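Local coordinates for UPF0311 protein RPA1785 (Rhodopseudomonas palustris, PDB 3C5O), which is of unknown function but folds as a closed antiparallel beta-barrel of the UPF0311 (DUF3237) family, with four copies in the assembly, at residues P110-F121 with L135-H143. Sequence-based numbering, arbitrary orientation.
Sequences PKVIYFRTRPRF and LFVGSAARH
T117 and G138 form the hydrogen-bonded antiparallel pair at the middle of two neighbouring strands, 114-121 and 136-142, in the closed beta-barrel of this DUF3237 protein, and illustrate how adjacent barrel strands are joined by a short ladder, with a water between them at a proline. The ladder has three direct bonds: T117 N reaches G138 O, G138 N returns to T117 O at 2.8 Å, and A140 N meets F115 O. T117 OG1 hydrogen-bonds to N88 OD1 of strand 83-93 in the same chain. At P119 and F136, water 2 accepts from F136 N and R118 NE, in the plane of the R118 guanidinium, and lies suspiciously close to P119 O. P119, having no N-H, can offer none to F136 O, against which its CD packs at 3.4 Å.

Rings supply the apolar contacts. The methyl of A140 sits over the centre of the F115 ring, its CB 3.5 Å from the centroid and 8° off the normal, a CH-pi contact made possible because F115 CG lies anti to the backbone N (chi1 -173°) and the ring is swung beside its own carbonyl. R92 of strand 83-93 adds a cation-pi contact to this ring. Replacing F115 with an alanine would probably leave the A140 methyl and the R92 charge without their aromatic partner and open a gap in the barrel interior. Farther along, the edge of F121 points at the face of F136, planes at 79° and centroids 5.2 Å apart, while P119 CG packs on F136 CB.

Two guanidinium groups each have a face approached from the other strand. Over that of R116, S139 OG lies off-centre, toward the rim, 3.4 Å from NH1 but too poorly angled to bond; R116 NH2 bonds to L155 O of the second subunit. On R118, the methyl L135 CD1 rests over the guanidinium centre, 3.5 Å from CZ.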
loop_
_atom_site.group_PDB
_atom_site.type_symbol
_atom_site.label_atom_id
_atom_site.label_comp_id
_atom_site.label_asym_id
_atom_site.label_seq_id
_atom_site.Cartn_x
_atom_site.Cartn_y
_atom_site.Cartn_z
ATOM N N PRO B 110 -0.538 -21.978 -20.692
ATOM C CA PRO B 110 -0.727 -20.621 -20.169
ATOM C C PRO B 110 -1.775 -19.779 -20.910
ATOM O O PRO B 110 -2.365 -18.880 -20.312
ATOM C CB PRO B 110 0.668 -19.983 -20.267
ATOM C CG PRO B 110 1.505 -20.915 -21.066
ATOM C CD PRO B 110 0.830 -22.232 -21.184
ATOM N N LYS B 111 -1.999 -20.068 -22.192
ATOM C CA LYS B 111 -3.028 -19.390 -22.996
ATOM C C LYS B 111 -4.476 -19.465 -22.451
ATOM O O LYS B 111 -5.319 -18.640 -22.820
ATOM C CB LYS B 111 -3.024 -19.934 -24.431
ATOM C CG LYS B 111 -1.924 -19.369 -25.357
ATOM C CD LYS B 111 -2.189 -19.807 -26.841
ATOM C CE LYS B 111 -1.298 -19.032 -27.821
ATOM N NZ LYS B 111 -1.552 -19.420 -29.268
ATOM N N VAL B 112 -4.786 -20.457 -21.616
ATOM C CA VAL B 112 -6.166 -20.598 -21.107
ATOM C C VAL B 112 -6.301 -20.008 -19.709
ATOM O O VAL B 112 -7.393 -19.966 -19.135
ATOM C CB VAL B 112 -6.706 -22.048 -21.138
ATOM C CG1 VAL B 112 -6.913 -22.511 -22.556
ATOM C CG2 VAL B 112 -5.788 -22.979 -20.383
ATOM N N ILE B 113 -5.180 -19.532 -19.182
ATOM C CA ILE B 113 -5.155 -18.883 -17.889
ATOM C C ILE B 113 -4.892 -17.401 -18.074
ATOM O O ILE B 113 -3.943 -17.014 -18.761
ATOM C CB ILE B 113 -4.092 -19.516 -16.950
ATOM C CG1 ILE B 113 -4.382 -21.009 -16.697
ATOM C CG2 ILE B 113 -3.988 -18.742 -15.629
ATOM C CD1 ILE B 113 -5.737 -21.321 -16.100
ATOM N N TYR B 114 -5.759 -16.578 -17.482
ATOM C CA TYR B 114 -5.550 -15.141 -17.451
ATOM C C TYR B 114 -4.563 -14.857 -16.343
ATOM O O TYR B 114 -4.856 -15.103 -15.172
ATOM C CB TYR B 114 -6.873 -14.393 -17.215
ATOM C CG TYR B 114 -6.707 -12.884 -17.300
ATOM C CD1 TYR B 114 -6.791 -12.224 -18.530
ATOM C CD2 TYR B 114 -6.471 -12.117 -16.147
ATOM C CE1 TYR B 114 -6.640 -10.839 -18.611
ATOM C CE2 TYR B 114 -6.320 -10.743 -16.215
ATOM C CZ TYR B 114 -6.397 -10.112 -17.445
ATOM O OH TYR B 114 -6.253 -8.758 -17.510
ATOM N N PHE B 115 -3.383 -14.357 -16.697
ATOM C CA PHE B 115 -2.346 -14.139 -15.713
ATOM C C PHE B 115 -1.542 -12.898 -16.054
ATOM O O PHE B 115 -0.552 -12.970 -16.811
ATOM C CB PHE B 115 -1.479 -15.398 -15.589
ATOM C CG PHE B 115 -0.472 -15.360 -14.476
ATOM C CD1 PHE B 115 0.428 -16.412 -14.320
ATOM C CD2 PHE B 115 -0.389 -14.277 -13.606
ATOM C CE1 PHE B 115 1.396 -16.402 -13.308
ATOM C CE2 PHE B 115 0.595 -14.241 -12.573
ATOM C CZ PHE B 115 1.490 -15.311 -12.428
ATOM N N ARG B 116 -1.976 -11.766 -15.485
ATOM C CA ARG B 116 -1.474 -10.453 -15.842
ATOM C C ARG B 116 -1.160 -9.651 -14.592
ATOM O O ARG B 116 -1.874 -9.736 -13.570
ATOM C CB ARG B 116 -2.450 -9.680 -16.752
ATOM C CG ARG B 116 -3.090 -10.513 -17.919
ATOM C CD ARG B 116 -2.199 -10.726 -19.173
ATOM N NE ARG B 116 -2.948 -11.479 -20.203
ATOM C CZ ARG B 116 -3.000 -12.811 -20.286
ATOM N NH1 ARG B 116 -2.322 -13.555 -19.448
ATOM N NH2 ARG B 116 -3.702 -13.420 -21.236
ATOM N N THR B 117 -0.084 -8.873 -14.680
ATOM C CA THR B 117 0.421 -8.143 -13.544
ATOM C C THR B 117 0.934 -6.777 -13.965
ATOM O O THR B 117 1.101 -6.489 -15.158
ATOM C CB THR B 117 1.635 -8.859 -12.905
ATOM O OG1 THR B 117 2.784 -8.623 -13.722
ATOM C CG2 THR B 117 1.434 -10.345 -12.785
ATOM N N ARG B 118 1.205 -5.936 -12.970
ATOM C CA ARG B 118 1.902 -4.675 -13.226
ATOM C C ARG B 118 3.203 -4.712 -12.440
ATOM O O ARG B 118 3.178 -4.563 -11.232
ATOM C CB ARG B 118 1.072 -3.480 -12.799
ATOM C CG ARG B 118 1.738 -2.188 -13.196
ATOM C CD ARG B 118 1.579 -1.123 -12.146
ATOM N NE ARG B 118 2.692 -0.186 -12.237
ATOM C CZ ARG B 118 2.770 0.957 -11.571
ATOM N NH1 ARG B 118 1.778 1.344 -10.776
ATOM N NH2 ARG B 118 3.832 1.730 -11.734
ATOM N N PRO B 119 4.334 -4.959 -13.124
ATOM C CA PRO B 119 5.630 -4.856 -12.463
ATOM C C PRO B 119 6.172 -3.432 -12.332
ATOM O O PRO B 119 6.231 -2.678 -13.328
ATOM C CB PRO B 119 6.539 -5.717 -13.327
ATOM C CG PRO B 119 5.885 -5.715 -14.698
ATOM C CD PRO B 119 4.443 -5.391 -14.528
ATOM N N ARG B 120 6.592 -3.078 -11.118
ATOM C CA ARG B 120 7.167 -1.775 -10.825
ATOM C C ARG B 120 8.609 -1.945 -10.323
ATOM O O ARG B 120 8.876 -2.722 -9.408
ATOM C CB ARG B 120 6.310 -1.037 -9.782
ATOM C CG ARG B 120 6.542 0.474 -9.760
ATOM C CD ARG B 120 5.925 1.141 -8.549
ATOM N NE ARG B 120 6.514 0.585 -7.347
ATOM C CZ ARG B 120 7.554 1.093 -6.698
ATOM N NH1 ARG B 120 8.000 0.471 -5.622
ATOM N NH2 ARG B 120 8.123 2.214 -7.101
ATOM N N PHE B 121 9.533 -1.207 -10.933
ATOM C CA PHE B 121 10.963 -1.338 -10.668
ATOM C C PHE B 121 11.529 -0.128 -9.960
ATOM O O PHE B 121 11.071 1.001 -10.183
ATOM C CB PHE B 121 11.710 -1.567 -11.989
ATOM C CG PHE B 121 11.141 -2.692 -12.803
ATOM C CD1 PHE B 121 11.355 -4.004 -12.422
ATOM C CD2 PHE B 121 10.371 -2.426 -13.933
ATOM C CE1 PHE B 121 10.799 -5.057 -13.151
ATOM C CE2 PHE B 121 9.824 -3.466 -14.698
ATOM C CZ PHE B 121 10.033 -4.784 -14.298
ATOM N N LEU B 135 5.330 2.825 -17.236
ATOM C CA LEU B 135 4.526 1.759 -16.668
ATOM C C LEU B 135 4.823 0.485 -17.447
ATOM O O LEU B 135 5.137 0.538 -18.649
ATOM C CB LEU B 135 3.058 2.106 -16.819
ATOM C CG LEU B 135 1.977 1.516 -15.936
ATOM C CD1 LEU B 135 1.947 2.301 -14.673
ATOM C CD2 LEU B 135 0.651 1.655 -16.654
ATOM N N PHE B 136 4.710 -0.660 -16.782
ATOM C CA PHE B 136 4.938 -1.931 -17.447
ATOM C C PHE B 136 3.783 -2.856 -17.139
ATOM O O PHE B 136 3.122 -2.738 -16.093
ATOM C CB PHE B 136 6.253 -2.574 -16.996
ATOM C CG PHE B 136 7.477 -1.753 -17.296
ATOM C CD1 PHE B 136 8.255 -2.021 -18.410
ATOM C CD2 PHE B 136 7.886 -0.739 -16.431
ATOM C CE1 PHE B 136 9.397 -1.256 -18.696
ATOM C CE2 PHE B 136 9.026 0.019 -16.701
ATOM C CZ PHE B 136 9.785 -0.240 -17.840
ATOM N N VAL B 137 3.518 -3.776 -18.058
ATOM C CA VAL B 137 2.505 -4.807 -17.823
ATOM C C VAL B 137 3.170 -6.161 -18.035
ATOM O O VAL B 137 3.923 -6.348 -18.975
ATOM C CB VAL B 137 1.298 -4.646 -18.776
ATOM C CG1 VAL B 137 0.257 -5.748 -18.556
ATOM C CG2 VAL B 137 0.639 -3.302 -18.572
ATOM N N GLY B 138 2.899 -7.110 -17.151
ATOM C CA GLY B 138 3.423 -8.461 -17.315
ATOM C C GLY B 138 2.365 -9.462 -17.728
ATOM O O GLY B 138 1.280 -9.464 -17.170
ATOM N N SER B 139 2.672 -10.310 -18.702
ATOM C CA SER B 139 1.795 -11.436 -19.034
ATOM C C SER B 139 2.584 -12.663 -18.611
ATOM O O SER B 139 3.734 -12.850 -19.062
ATOM C CB SER B 139 1.480 -11.474 -20.523
ATOM O OG SER B 139 0.613 -12.548 -20.846
ATOM N N ALA B 140 2.014 -13.471 -17.718
ATOM C CA ALA B 140 2.803 -14.511 -17.054
ATOM C C ALA B 140 2.310 -15.943 -17.265
ATOM O O ALA B 140 1.256 -16.157 -17.864
ATOM C CB ALA B 140 3.000 -14.172 -15.566
ATOM N N ALA B 141 3.099 -16.918 -16.812
ATOM C CA ALA B 141 2.746 -18.325 -16.926
ATOM C C ALA B 141 3.174 -19.069 -15.661
ATOM O O ALA B 141 4.298 -18.897 -15.210
ATOM C CB ALA B 141 3.388 -18.930 -18.149
ATOM N N ARG B 142 2.271 -19.867 -15.090
ATOM C CA ARG B 142 2.520 -20.611 -13.850
ATOM C C ARG B 142 2.926 -22.021 -14.219
ATOM O O ARG B 142 2.159 -22.745 -14.868
ATOM C CB ARG B 142 1.248 -20.713 -13.006
ATOM C CG ARG B 142 1.346 -20.435 -11.494
ATOM C CD ARG B 142 2.681 -20.717 -10.773
ATOM N NE ARG B 142 2.680 -22.026 -10.105
ATOM C CZ ARG B 142 2.466 -22.237 -8.809
ATOM N NH1 ARG B 142 2.235 -21.227 -7.972
ATOM N NH2 ARG B 142 2.500 -23.478 -8.345
ATOM N N HIS B 143 4.139 -22.399 -13.831
ATOM C CA HIS B 143 4.544 -23.798 -13.863
ATOM C C HIS B 143 4.763 -24.293 -12.432
ATOM O O HIS B 143 4.633 -23.523 -11.473
ATOM C CB HIS B 143 5.767 -23.980 -14.741
ATOM C CG HIS B 143 5.545 -23.548 -16.160
ATOM N ND1 HIS B 143 6.091 -22.391 -16.682
ATOM C CD2 HIS B 143 4.815 -24.104 -17.157
ATOM C CE1 HIS B 143 5.724 -22.265 -17.946
ATOM N NE2 HIS B 143 4.953 -23.294 -18.261
HETATM O O HOH W 1 -1.049 -17.945 -17.767
HETATM O O HOH W 2 5.182 -0.456 -13.701
#